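Local coordinates for protein PA1221 (Pseudomonas aeruginosa, PDB 4DG8) that binds adenosine monophosphate and combines an AMP-binding region of the ANL superfamily with a phosphopantetheine attachment region in one chain, at residues Glu71-Pro76 and Cys125-Asp130; Pro311-Thr316 and Gly426-Leu431; Gln372-Asp377 and Ala383-Leu388. All coordinates share one frame; numbering follows the deposited sequence.

Contact 2 lies at the AMP site, contact 3 lies next to it and contact 1 is remote. Contact 1 closes first along the chain; contact 2 then opens, and contact 3 is nested inside the loop that contact 2 closes. Contacts 1 and 3 both reach the seven-stranded mixed sheet: strand 125-130 is next to one outermost strand, and strand 373-374 is the outermost strand on the other side. Their centres lie about 26 Å apart. The centre of contact 2 is about 27 Å from that of contact 1 and about 15 Å from that of contact 3. Glu313 meets Tyr374 and Phe385, which ties the phosphate site to the sheet edge and strand 385-390.

Contact 1 of 3, residues Glu71-Pro76 and Cys125-Asp130; sequences EHYPQP and CRLILD
The phenol oxygen of Tyr73 is set against the backbone end of Arg126. Its OH lies 3.3 Å from Arg126 CB and 3.5 Å from Arg126 O. Tyr73 OH also comes within 3.9 Å of Leu127 CB. Tyr73 is the first residue past the end of helix 55-72, and its ring reaches across to Arg126 and Leu127 of segment 125-130. The C-terminal end of this helix thereby packs on the parallel part of the seven-stranded sheet, through strand 125-130 and its neighbour 79-83. With CG beside the backbone N (chi1 -55°), the ring points at strand 125-130. Arg126 bends at chi2 and chi3, which brings its guanidinium back over Tyr73 CE1. That atom sits over the centre of the group, 3.7 Å from Arg126 CZ. The two planes are steeply inclined, 71° apart. At the other ortho carbon beside the hydroxyl, and on the same side of the ring as Arg126 CB, Tyr73 CE2 packs 4.2 Å from Leu127 CB. Leu80 of strand 79-83 touches both Tyr73 and Leu127. The backbone O of Tyr73 is hydrogen-bonded to His102 NE2. Arg126 is exposed. Its guanidinium lies beside the ring rather than stacked on it, with NH2 at the edge, so van der Waals packing probably contributes more than cation-pi attraction.

Contact 2 of 3, residues Pro311-Thr316 and Gly426-Leu431; sequences PTENTT and GYRLDL. With AMP (adenosine monophosphate), chain B.
Glu313 and Arg428 form a buried salt bridge beside the phosphate of AMP. Glu313 OE1 takes both terminal nitrogens of the arginine. The shorter and straighter bond is from Arg428 NH1 to Glu313 OE1, 2.9 Å with an N-H...O angle of 159°, and it uses the syn lone pair. Arg428 NH2 also reaches Glu313 OE1, at 3.3 Å and more bent at 137°. The oxygen lies in the guanidinium plane, but the carboxylate is turned 78° to that plane. Glu313 OE2 is not left to the arginine: it is hydrogen-bonded to Tyr374 OH. The chain of Glu313 bends at chi2, which turns its end toward Arg428.

The phosphate approaches the guanidinium from another direction. AMP O3P stands over one face, 3.0 Å from Arg428 CZ, so the positive charge probably balances the anion without an in-plane bond. O3P is gripped by Thr312, whose OG1 donates at 2.7 Å and whose backbone N adds a weak bond at 3.0 Å. Thr312 CB also packs 3.5 Å from Arg428 NH2, and Pro311 CB lies 3.7 Å from Arg428 NH1. Pro311, Thr312, Gly426 and Arg428 all belong to the AMP pocket. Asn307, Gly308, Asp402 and Lys423 make further hydrogen bonds to AMP.

The sequences GPTE and QVK...GYR match core motifs of the ANL superfamily. Pro311-Thr316 lies in the loop between strands 304-309 and 319-322, with a short 3-10 segment at 312-313. Arg428 projects from strand 427-430, which pairs antiparallel with strand 421-424. Ile182 of strand 180-185 touches Thr312, Glu313 and Arg428 together.

Contact 3 of 3, residues Gln372-Asp377 and Ala383-Leu388; sequences QGYRND and ASFVEL
A strand-turn-helix-strand connection brings these residues together. The weakly bonded edge strand 373-374 of the seven-stranded sheet runs into a type I beta turn from Tyr374 to Asp377. Asp377 N-caps helix 378-384, and strand 385-390 of the neighbouring antiparallel sheet follows directly. Across this short loop, Tyr374 and Phe385 form an offset edge-to-face pair. The edge of Phe385 is directed to the face of Tyr374, with centroids 5.8 Å apart and planes at 64°. The closest ring atoms are Tyr374 CE2 and Phe385 CE2, at 3.8 Å. Phe385 CE2 also rests on the backbone, 3.9 Å from Gly373 CA. The backbone angles of Gly373 (phi 149°) would push a side chain against the preceding carbonyl, so glycine fits here. Tyr398 of strand 393-406 touches both rings.

Within 372-377, Arg375 NH1 donates to Gln372 OE1 at 3.1 Å, in the guanidinium plane and on a lone pair of the amide oxygen. Asp377 OD2 forms salt bridges with Lys180 and Arg380.

Ser384 OG lies near the plane of the Tyr374 ring, at its edge, 3.7 Å from Tyr374 CE2, and is hydrogen-bonded to Arg380 O. Besides its bond to Glu313, Tyr374 OH accepts from a water at 3.1 Å, and the same water lies 3.0 Å from Ser384 OG.

Contact 1 of 3, residues Glu71-Pro76 and Cys125-Asp130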
loop_
_atom_site.group_PDB
_atom_site.type_symbol
_atom_site.label_atom_id
_atom_site.label_comp_id
_atom_site.label_asym_id
_atom_site.label_seq_id
_atom_site.Cartn_x
_atom_site.Cartn_y
_atom_site.Cartn_z
ATOM N N GLU A 71 24.005 13.254 -10.521
ATOM C CA GLU A 71 24.586 14.560 -10.805
ATOM C C GLU A 71 23.996 15.634 -9.884
ATOM O O GLU A 71 24.726 16.478 -9.369
ATOM C CB GLU A 71 24.425 14.964 -12.269
ATOM C CG GLU A 71 24.843 16.410 -12.497
ATOM C CD GLU A 71 24.876 16.805 -13.962
ATOM O OE1 GLU A 71 23.907 16.489 -14.696
ATOM O OE2 GLU A 71 25.879 17.440 -14.370
ATOM N N HIS A 72 22.684 15.601 -9.673
ATOM C CA HIS A 72 22.066 16.540 -8.725
ATOM C C HIS A 72 22.281 16.147 -7.252
ATOM O O HIS A 72 22.486 17.006 -6.406
ATOM C CB HIS A 72 20.566 16.690 -8.985
ATOM C CG HIS A 72 20.235 17.293 -10.314
ATOM N ND1 HIS A 72 20.904 16.958 -11.472
ATOM C CD2 HIS A 72 19.290 18.194 -10.672
ATOM C CE1 HIS A 72 20.390 17.632 -12.485
ATOM N NE2 HIS A 72 19.409 18.389 -12.027
ATOM N N TYR A 73 22.208 14.855 -6.947
ATOM C CA TYR A 73 22.345 14.392 -5.563
ATOM C C TYR A 73 23.389 13.275 -5.463
ATOM O O TYR A 73 23.051 12.098 -5.472
ATOM C CB TYR A 73 20.970 13.973 -4.995
ATOM C CG TYR A 73 19.966 15.100 -5.115
ATOM C CD1 TYR A 73 19.957 16.147 -4.198
ATOM C CD2 TYR A 73 19.062 15.153 -6.177
ATOM C CE1 TYR A 73 19.079 17.192 -4.312
ATOM C CE2 TYR A 73 18.176 16.208 -6.310
ATOM C CZ TYR A 73 18.188 17.226 -5.375
ATOM O OH TYR A 73 17.309 18.286 -5.485
ATOM N N PRO A 74 24.675 13.657 -5.382
ATOM C CA PRO A 74 25.785 12.700 -5.462
ATOM C C PRO A 74 25.947 11.779 -4.238
ATOM O O PRO A 74 26.568 10.717 -4.358
ATOM C CB PRO A 74 27.014 13.600 -5.650
ATOM C CG PRO A 74 26.618 14.918 -5.035
ATOM C CD PRO A 74 25.138 15.053 -5.260
ATOM N N GLN A 75 25.433 12.191 -3.082
ATOM C CA GLN A 75 25.497 11.363 -1.871
ATOM C C GLN A 75 24.149 10.698 -1.613
ATOM O O GLN A 75 23.110 11.367 -1.600
ATOM C CB GLN A 75 25.890 12.184 -0.644
ATOM C CG GLN A 75 27.265 12.834 -0.737
ATOM C CD GLN A 75 27.599 13.633 0.506
ATOM O OE1 GLN A 75 26.786 14.439 0.980
ATOM N NE2 GLN A 75 28.798 13.411 1.054
ATOM N N PRO A 76 24.166 9.378 -1.399
ATOM C CA PRO A 76 22.938 8.583 -1.264
ATOM C C PRO A 76 22.108 8.995 -0.043
ATOM O O PRO A 76 22.658 9.507 0.934
ATOM C CB PRO A 76 23.464 7.144 -1.095
ATOM C CG PRO A 76 24.877 7.293 -0.582
ATOM C CD PRO A 76 25.394 8.588 -1.173
ATOM N N CYS A 125 11.757 16.019 0.702
ATOM C CA CYS A 125 11.751 15.597 -0.690
ATOM C C CYS A 125 12.351 16.713 -1.520
ATOM O O CYS A 125 11.830 17.824 -1.539
ATOM C CB CYS A 125 10.329 15.324 -1.159
ATOM S SG CYS A 125 10.212 14.797 -2.897
ATOM N N ARG A 126 13.448 16.407 -2.206
ATOM C CA ARG A 126 14.267 17.441 -2.838
ATOM C C ARG A 126 13.780 17.832 -4.227
ATOM O O ARG A 126 13.995 18.944 -4.676
ATOM C CB ARG A 126 15.738 17.007 -2.899
ATOM C CG ARG A 126 16.300 16.469 -1.572
ATOM C CD ARG A 126 16.505 17.565 -0.526
ATOM N NE ARG A 126 17.601 18.463 -0.892
ATOM C CZ ARG A 126 18.892 18.169 -0.768
ATOM N NH1 ARG A 126 19.266 16.994 -0.272
ATOM N NH2 ARG A 126 19.811 19.059 -1.131
ATOM N N LEU A 127 13.196 16.874 -4.931
ATOM C CA LEU A 127 12.868 17.057 -6.329
ATOM C C LEU A 127 11.749 16.082 -6.697
ATOM O O LEU A 127 11.682 14.965 -6.167
ATOM C CB LEU A 127 14.125 16.787 -7.169
ATOM C CG LEU A 127 13.957 16.794 -8.690
ATOM C CD1 LEU A 127 13.393 18.143 -9.118
ATOM C CD2 LEU A 127 15.281 16.518 -9.385
ATOM N N ILE A 128 10.884 16.480 -7.620
ATOM C CA ILE A 128 9.807 15.601 -8.033
ATOM C C ILE A 128 9.928 15.310 -9.524
ATOM O O ILE A 128 9.964 16.234 -10.348
ATOM C CB ILE A 128 8.416 16.204 -7.735
ATOM C CG1 ILE A 128 8.217 16.413 -6.228
ATOM C CG2 ILE A 128 7.299 15.315 -8.326
ATOM C CD1 ILE A 128 6.989 17.250 -5.890
ATOM N N LEU A 129 9.964 14.027 -9.871
ATOM C CA LEU A 129 10.091 13.643 -11.273
ATOM C C LEU A 129 8.701 13.563 -11.872
ATOM O O LEU A 129 7.935 12.680 -11.525
ATOM C CB LEU A 129 10.769 12.279 -11.372
ATOM C CG LEU A 129 12.213 12.261 -10.875
ATOM C CD1 LEU A 129 12.792 10.860 -10.992
ATOM C CD2 LEU A 129 13.032 13.264 -11.690
ATOM N N ASP A 130 8.385 14.472 -12.789
ATOM C CA ASP A 130 7.035 14.546 -13.331
ATOM C C ASP A 130 6.955 13.665 -14.556
ATOM O O ASP A 130 7.609 13.943 -15.554
ATOM C CB ASP A 130 6.707 15.998 -13.719
ATOM C CG ASP A 130 5.261 16.172 -14.181
ATOM O OD1 ASP A 130 4.603 15.167 -14.497
ATOM O OD2 ASP A 130 4.782 17.317 -14.231
#

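Contact 2 of 3, residues Pro311-Thr316 and Gly426-Leu431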
loop_
_atom_site.group_PDB
_atom_site.type_symbol
_atom_site.label_atom_id
_atom_site.label_comp_id
_atom_site.label_asym_id
_atom_site.label_seq_id
_atom_site.Cartn_x
_atom_site.Cartn_y
_atom_site.Cartn_z
ATOM N N PRO A 311 0.404 -4.312 8.074
ATOM C CA PRO A 311 0.414 -2.851 7.962
ATOM C C PRO A 311 1.628 -2.347 7.184
ATOM O O PRO A 311 2.572 -3.097 6.929
ATOM C CB PRO A 311 0.473 -2.401 9.426
ATOM C CG PRO A 311 1.275 -3.506 10.108
ATOM C CD PRO A 311 0.987 -4.787 9.343
ATOM N N THR A 312 1.641 -1.056 6.890
ATOM C CA THR A 312 2.697 -0.458 6.071
ATOM C C THR A 312 4.054 -0.454 6.799
ATOM O O THR A 312 5.109 -0.605 6.175
ATOM C CB THR A 312 2.280 0.974 5.633
ATOM O OG1 THR A 312 1.051 0.905 4.889
ATOM C CG2 THR A 312 3.369 1.659 4.791
ATOM N N GLU A 313 4.012 -0.289 8.123
ATOM C CA GLU A 313 5.199 -0.327 8.981
ATOM C C GLU A 313 5.981 -1.651 8.897
ATOM O O GLU A 313 7.141 -1.740 9.344
ATOM C CB GLU A 313 4.788 -0.086 10.448
ATOM C CG GLU A 313 4.299 1.327 10.774
ATOM C CD GLU A 313 2.830 1.573 10.387
ATOM O OE1 GLU A 313 2.218 0.735 9.667
ATOM O OE2 GLU A 313 2.292 2.616 10.826
ATOM N N ASN A 314 5.297 -2.705 8.467
ATOM C CA ASN A 314 5.917 -4.006 8.175
ATOM C C ASN A 314 6.046 -4.329 6.682
ATOM O O ASN A 314 6.069 -5.498 6.293
ATOM C CB ASN A 314 5.402 -5.151 9.057
ATOM C CG ASN A 314 6.342 -6.379 9.062
ATOM O OD1 ASN A 314 7.572 -6.260 8.980
ATOM N ND2 ASN A 314 5.749 -7.567 9.152
ATOM N N THR A 315 5.945 -3.296 5.853
ATOM C CA THR A 315 6.200 -3.430 4.417
ATOM C C THR A 315 5.243 -4.382 3.685
ATOM O O THR A 315 5.605 -5.533 3.417
ATOM C CB THR A 315 7.683 -3.805 4.109
ATOM O OG1 THR A 315 8.562 -2.996 4.908
ATOM C CG2 THR A 315 8.009 -3.592 2.594
ATOM N N THR A 316 4.033 -3.901 3.361
ATOM C CA THR A 316 3.081 -4.731 2.607
ATOM C C THR A 316 2.418 -5.866 3.393
ATOM O O THR A 316 1.260 -5.722 3.802
ATOM C CB THR A 316 3.660 -5.198 1.265
ATOM O OG1 THR A 316 4.232 -4.069 0.590
ATOM C CG2 THR A 316 2.561 -5.809 0.387
ATOM N N GLY A 426 -8.313 2.270 0.485
ATOM C CA GLY A 426 -6.901 1.928 0.502
ATOM C C GLY A 426 -6.083 2.610 1.581
ATOM O O GLY A 426 -4.976 2.172 1.879
ATOM N N TYR A 427 -6.621 3.678 2.167
ATOM C CA TYR A 427 -5.915 4.429 3.201
ATOM C C TYR A 427 -6.427 4.143 4.613
ATOM O O TYR A 427 -7.636 4.066 4.845
ATOM C CB TYR A 427 -6.066 5.934 2.957
ATOM C CG TYR A 427 -5.485 6.440 1.662
ATOM C CD1 TYR A 427 -4.108 6.477 1.468
ATOM C CD2 TYR A 427 -6.309 6.913 0.641
ATOM C CE1 TYR A 427 -3.569 6.959 0.287
ATOM C CE2 TYR A 427 -5.781 7.397 -0.548
ATOM C CZ TYR A 427 -4.408 7.421 -0.714
ATOM O OH TYR A 427 -3.859 7.893 -1.883
ATOM N N ARG A 428 -5.510 3.997 5.566
ATOM C CA ARG A 428 -5.903 4.073 6.968
ATOM C C ARG A 428 -6.267 5.523 7.336
ATOM O O ARG A 428 -5.645 6.494 6.883
ATOM C CB ARG A 428 -4.786 3.568 7.881
ATOM C CG ARG A 428 -4.536 2.081 7.800
ATOM C CD ARG A 428 -3.280 1.704 8.596
ATOM N NE ARG A 428 -2.067 2.302 8.038
ATOM C CZ ARG A 428 -0.833 2.009 8.448
ATOM N NH1 ARG A 428 -0.647 1.128 9.428
ATOM N NH2 ARG A 428 0.217 2.600 7.881
ATOM N N LEU A 429 -7.285 5.674 8.165
ATOM C CA LEU A 429 -7.692 6.997 8.579
ATOM C C LEU A 429 -8.076 6.978 10.037
ATOM O O LEU A 429 -8.866 6.109 10.476
ATOM C CB LEU A 429 -8.877 7.470 7.738
ATOM C CG LEU A 429 -9.330 8.898 8.025
ATOM C CD1 LEU A 429 -8.155 9.849 7.820
ATOM C CD2 LEU A 429 -10.504 9.260 7.143
ATOM N N ASP A 430 -7.573 7.968 10.771
ATOM C CA ASP A 430 -7.972 8.126 12.155
ATOM C C ASP A 430 -9.222 8.968 12.028
ATOM O O ASP A 430 -9.182 10.195 11.890
ATOM C CB ASP A 430 -6.891 8.902 12.907
ATOM C CG ASP A 430 -7.156 8.988 14.394
ATOM O OD1 ASP A 430 -8.339 8.884 14.810
ATOM O OD2 ASP A 430 -6.170 9.185 15.149
ATOM N N LEU A 431 -10.350 8.278 12.122
ATOM C CA LEU A 431 -11.639 8.876 11.829
ATOM C C LEU A 431 -12.030 9.863 12.929
ATOM O O LEU A 431 -12.478 10.978 12.636
ATOM C CB LEU A 431 -12.693 7.784 11.619
ATOM C CG LEU A 431 -14.087 8.233 11.182
ATOM C CD1 LEU A 431 -14.011 8.955 9.852
ATOM C CD2 LEU A 431 -15.005 7.033 11.083
HETATM P P AMP B . -2.192 -0.440 5.299
HETATM O O1P AMP B . -2.711 0.809 4.619
HETATM O O2P AMP B . -1.719 -1.598 4.430
HETATM O O3P AMP B . -1.086 0.007 6.237
HETATM O "O5'" AMP B . -3.275 -0.970 6.334
HETATM C "C5'" AMP B . -2.940 -1.972 7.275
HETATM C "C4'" AMP B . -4.125 -2.364 8.113
HETATM O "O4'" AMP B . -5.213 -2.810 7.260
HETATM C "C3'" AMP B . -3.900 -3.523 9.066
HETATM O "O3'" AMP B . -3.241 -3.129 10.265
HETATM C "C2'" AMP B . -5.310 -4.054 9.282
HETATM O "O2'" AMP B . -6.014 -3.233 10.208
HETATM C "C1'" AMP B . -5.925 -3.858 7.894
HETATM N N9 AMP B . -5.811 -5.076 7.058
HETATM C C8 AMP B . -4.894 -5.253 6.077
HETATM N N7 AMP B . -5.027 -6.464 5.482
HETATM C C5 AMP B . -6.039 -7.106 6.085
HETATM C C6 AMP B . -6.702 -8.432 5.941
HETATM N N6 AMP B . -6.288 -9.322 5.021
HETATM N N1 AMP B . -7.740 -8.719 6.763
HETATM C C2 AMP B . -8.155 -7.823 7.683
HETATM N N3 AMP B . -7.602 -6.606 7.865
HETATM C C4 AMP B . -6.559 -6.185 7.115
#

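Contact 3 of 3, residues Gln372-Asp377 and Ala383-Leu388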
loop_
_atom_site.group_PDB
_atom_site.type_symbol
_atom_site.label_atom_id
_atom_site.label_comp_id
_atom_site.label_asym_id
_atom_site.label_seq_id
_atom_site.Cartn_x
_atom_site.Cartn_y
_atom_site.Cartn_z
ATOM N N GLN A 372 12.190 1.388 8.867
ATOM C CA GLN A 372 13.167 2.092 9.685
ATOM C C GLN A 372 12.429 2.869 10.773
ATOM O O GLN A 372 12.904 2.975 11.914
ATOM C CB GLN A 372 14.006 3.027 8.815
ATOM C CG GLN A 372 14.997 3.882 9.593
ATOM C CD GLN A 372 15.544 5.033 8.771
ATOM O OE1 GLN A 372 14.850 6.027 8.528
ATOM N NE2 GLN A 372 16.797 4.906 8.336
ATOM N N GLY A 373 11.258 3.408 10.424
ATOM C CA GLY A 373 10.443 4.122 11.394
ATOM C C GLY A 373 9.627 5.221 10.745
ATOM O O GLY A 373 9.465 5.234 9.524
ATOM N N TYR A 374 9.121 6.151 11.545
ATOM C CA TYR A 374 8.390 7.275 10.975
ATOM C C TYR A 374 9.403 8.355 10.735
ATOM O O TYR A 374 9.927 8.942 11.674
ATOM C CB TYR A 374 7.306 7.768 11.922
ATOM C CG TYR A 374 6.289 6.704 12.212
ATOM C CD1 TYR A 374 5.388 6.290 11.228
ATOM C CD2 TYR A 374 6.235 6.097 13.454
ATOM C CE1 TYR A 374 4.463 5.295 11.479
ATOM C CE2 TYR A 374 5.306 5.104 13.718
ATOM C CZ TYR A 374 4.428 4.707 12.726
ATOM O OH TYR A 374 3.505 3.725 12.993
ATOM N N ARG A 375 9.667 8.613 9.461
ATOM C CA ARG A 375 10.792 9.443 9.068
ATOM C C ARG A 375 10.669 10.819 9.708
ATOM O O ARG A 375 11.663 11.448 10.082
ATOM C CB ARG A 375 10.833 9.552 7.540
ATOM C CG ARG A 375 12.075 10.223 6.995
ATOM C CD ARG A 375 13.303 9.299 7.070
ATOM N NE ARG A 375 14.393 9.941 6.351
ATOM C CZ ARG A 375 15.642 9.494 6.265
ATOM N NH1 ARG A 375 16.004 8.351 6.849
ATOM N NH2 ARG A 375 16.526 10.197 5.564
ATOM N N ASN A 376 9.427 11.270 9.840
ATOM C CA ASN A 376 9.121 12.577 10.402
ATOM C C ASN A 376 8.648 12.627 11.865
ATOM O O ASN A 376 8.261 13.702 12.341
ATOM C CB ASN A 376 8.122 13.307 9.501
ATOM C CG ASN A 376 6.750 12.695 9.554
ATOM O OD1 ASN A 376 6.603 11.505 9.855
ATOM N ND2 ASN A 376 5.722 13.512 9.290
ATOM N N ASP A 377 8.586 11.486 12.552
ATOM C CA ASP A 377 8.215 11.515 13.979
ATOM C C ASP A 377 9.091 10.571 14.811
ATOM O O ASP A 377 8.815 9.364 14.889
ATOM C CB ASP A 377 6.750 11.078 14.090
ATOM C CG ASP A 377 6.118 11.401 15.443
ATOM O OD1 ASP A 377 6.836 11.493 16.461
ATOM O OD2 ASP A 377 4.877 11.553 15.470
ATOM N N ALA A 383 8.139 4.997 20.325
ATOM C CA ALA A 383 6.974 4.411 20.973
ATOM C C ALA A 383 6.412 3.188 20.226
ATOM O O ALA A 383 5.945 2.240 20.851
ATOM C CB ALA A 383 5.886 5.467 21.140
ATOM N N SER A 384 6.408 3.237 18.895
ATOM C CA SER A 384 5.798 2.184 18.071
ATOM C C SER A 384 6.683 0.963 17.775
ATOM O O SER A 384 6.177 -0.151 17.588
ATOM C CB SER A 384 5.258 2.766 16.757
ATOM O OG SER A 384 4.234 3.709 17.006
ATOM N N PHE A 385 7.992 1.196 17.681
ATOM C CA PHE A 385 8.956 0.136 17.395
ATOM C C PHE A 385 9.798 -0.105 18.635
ATOM O O PHE A 385 10.635 0.721 18.994
ATOM C CB PHE A 385 9.859 0.518 16.214
ATOM C CG PHE A 385 9.113 0.767 14.916
ATOM C CD1 PHE A 385 9.046 -0.219 13.934
ATOM C CD2 PHE A 385 8.483 1.981 14.682
ATOM C CE1 PHE A 385 8.360 0.008 12.732
ATOM C CE2 PHE A 385 7.797 2.217 13.487
ATOM C CZ PHE A 385 7.733 1.240 12.512
ATOM N N VAL A 386 9.586 -1.255 19.270
ATOM C CA VAL A 386 10.149 -1.526 20.583
ATOM C C VAL A 386 10.780 -2.905 20.611
ATOM O O VAL A 386 10.401 -3.772 19.842
ATOM C CB VAL A 386 9.041 -1.510 21.638
ATOM C CG1 VAL A 386 8.258 -0.214 21.551
ATOM C CG2 VAL A 386 8.106 -2.702 21.427
ATOM N N GLU A 387 11.728 -3.118 21.510
ATOM C CA GLU A 387 12.327 -4.434 21.650
ATOM C C GLU A 387 11.479 -5.341 22.536
ATOM O O GLU A 387 11.076 -4.958 23.629
ATOM C CB GLU A 387 13.770 -4.339 22.155
ATOM C CG GLU A 387 14.757 -3.934 21.064
ATOM C CD GLU A 387 16.185 -4.344 21.384
ATOM O OE1 GLU A 387 16.579 -4.253 22.567
ATOM O OE2 GLU A 387 16.906 -4.764 20.453
ATOM N N LEU A 388 11.181 -6.533 22.032
ATOM C CA LEU A 388 10.380 -7.511 22.760
ATOM C C LEU A 388 11.016 -8.882 22.595
ATOM O O LEU A 388 11.743 -9.116 21.632
ATOM C CB LEU A 388 8.950 -7.541 22.218
ATOM C CG LEU A 388 8.094 -6.318 22.536
ATOM C CD1 LEU A 388 6.794 -6.391 21.771
ATOM C CD2 LEU A 388 7.840 -6.205 24.041
HETATM O O HOH W 1 1.771 2.910 15.395
#